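Local coordinates for aromatic amino acid exporter YddG (Starkeya novella, PDB 5I20), which exports a broad range of amino acids, including threonine, methionine, lysine and glutamate, through a large central substrate-binding cavity, at residues 106-109 against 110-113. Sequence-based numbering, arbitrary orientation.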
loop_
_atom_site.group_PDB
_atom_site.type_symbol
_atom_site.label_atom_id
_atom_site.label_comp_id
_atom_site.label_asym_id
_atom_site.label_seq_id
_atom_site.Cartn_x
_atom_site.Cartn_y
_atom_site.Cartn_z
ATOM N N VAL A 106 6.345 11.172 1.317
ATOM C CA VAL A 106 6.900 12.212 2.179
ATOM C C VAL A 106 7.478 13.345 1.337
ATOM O O VAL A 106 7.167 14.513 1.563
ATOM C CB VAL A 106 7.993 11.660 3.120
ATOM C CG1 VAL A 106 8.656 12.794 3.890
ATOM C CG2 VAL A 106 7.409 10.632 4.078
ATOM N N LEU A 107 8.303 12.991 0.357
ATOM C CA LEU A 107 8.904 13.977 -0.535
ATOM C C LEU A 107 7.853 14.710 -1.379
ATOM O O LEU A 107 7.922 15.928 -1.539
ATOM C CB LEU A 107 9.945 13.310 -1.443
ATOM C CG LEU A 107 11.192 12.759 -0.739
ATOM C CD1 LEU A 107 12.093 11.999 -1.705
ATOM C CD2 LEU A 107 11.964 13.883 -0.057
ATOM N N PHE A 108 6.873 13.977 -1.904
ATOM C CA PHE A 108 5.869 14.586 -2.776
ATOM C C PHE A 108 4.859 15.430 -1.998
ATOM O O PHE A 108 4.137 16.234 -2.587
ATOM C CB PHE A 108 5.130 13.515 -3.591
ATOM C CG PHE A 108 6.004 12.783 -4.577
ATOM C CD1 PHE A 108 7.239 13.290 -4.947
ATOM C CD2 PHE A 108 5.588 11.585 -5.134
ATOM C CE1 PHE A 108 8.043 12.612 -5.852
ATOM C CE2 PHE A 108 6.387 10.907 -6.040
ATOM C CZ PHE A 108 7.613 11.422 -6.399
ATOM N N SER A 109 4.810 15.256 -0.679
ATOM C CA SER A 109 3.873 16.013 0.150
ATOM C C SER A 109 4.274 17.480 0.227
ATOM O O SER A 109 3.474 18.331 0.621
ATOM C CB SER A 109 3.784 15.419 1.559
ATOM O OG SER A 109 4.985 15.621 2.279
ATOM N N ALA A 110 5.510 17.778 -0.162
ATOM C CA ALA A 110 6.000 19.153 -0.172
ATOM C C ALA A 110 5.318 19.974 -1.265
ATOM O O ALA A 110 5.349 21.202 -1.235
ATOM C CB ALA A 110 7.510 19.176 -0.355
ATOM N N PHE A 111 4.701 19.294 -2.226
ATOM C CA PHE A 111 3.986 19.975 -3.302
ATOM C C PHE A 111 2.571 20.372 -2.876
ATOM O O PHE A 111 1.890 21.107 -3.586
ATOM C CB PHE A 111 3.924 19.093 -4.555
ATOM C CG PHE A 111 5.268 18.808 -5.169
ATOM C CD1 PHE A 111 6.344 19.654 -4.952
ATOM C CD2 PHE A 111 5.452 17.692 -5.969
ATOM C CE1 PHE A 111 7.581 19.389 -5.519
ATOM C CE2 PHE A 111 6.684 17.422 -6.540
ATOM C CZ PHE A 111 7.749 18.271 -6.315
ATOM N N LEU A 112 2.131 19.881 -1.721
ATOM C CA LEU A 112 0.824 20.254 -1.185
ATOM C C LEU A 112 0.882 21.649 -0.562
ATOM O O LEU A 112 1.756 21.929 0.258
ATOM C CB LEU A 112 0.346 19.228 -0.155
ATOM C CG LEU A 112 0.146 17.803 -0.675
ATOM C CD1 LEU A 112 -0.323 16.869 0.435
ATOM C CD2 LEU A 112 -0.830 17.793 -1.843
ATOM N N PRO A 113 -0.055 22.527 -0.955
ATOM C CA PRO A 113 -0.082 23.939 -0.551
ATOM C C PRO A 113 -0.045 24.160 0.959
ATOM O O PRO A 113 0.736 24.986 1.431
ATOM C CB PRO A 113 -1.407 24.439 -1.131
ATOM C CG PRO A 113 -1.653 23.555 -2.299
ATOM C CD PRO A 113 -1.152 22.203 -1.881
#
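Phe111 folds back on Phe108, first through backbone and then through its side chain. Its amide N donates to Phe108 O at 3.1 Å. The side chain then passes the same oxygen, with CB 3.5 Å, CG 3.8 Å and CD2 3.9 Å from Phe108 O. Farther out on the ring, Phe111 CE2 comes to 4.5 Å from Phe108 CD1, an oblique and loose apolar approach. The torsion accounts for this path, since chi1 of -64° sets CG beside the backbone N and opposite the carbonyl carbon. The same i+3 to i spacing recurs on both flanking residues, with Ala110 N bonding weakly to Leu107 O and Leu112 N to Ser109 O at 3.1 Å. Three consecutive bonds of this kind are the pattern of 3-10 turns, and here they carry the chain from helix 101-108 out of the membrane into the cytoplasmic loop before helix 119-136. Leu112 CB sits 3.3 Å from Ser109 O, the same oxygen that accepts its amide N-H. Ser109 turns its hydroxyl the other way along the chain: with chi1 at 69°, OG is between the backbone N and the carbonyl carbon and donates to Val106 O over a short 2.5 Å. Replacing Ser109 with an alanine would remove OG, and Val106 O would probably lose its short hydroxyl bond and keep the weak one from the amide N. Outside the turn, Val237 and Arg238 of helix 237-243 touch Ser109, while Ser164, Val165 and Val168 of helix 150-169 touch the Phe108 side chain.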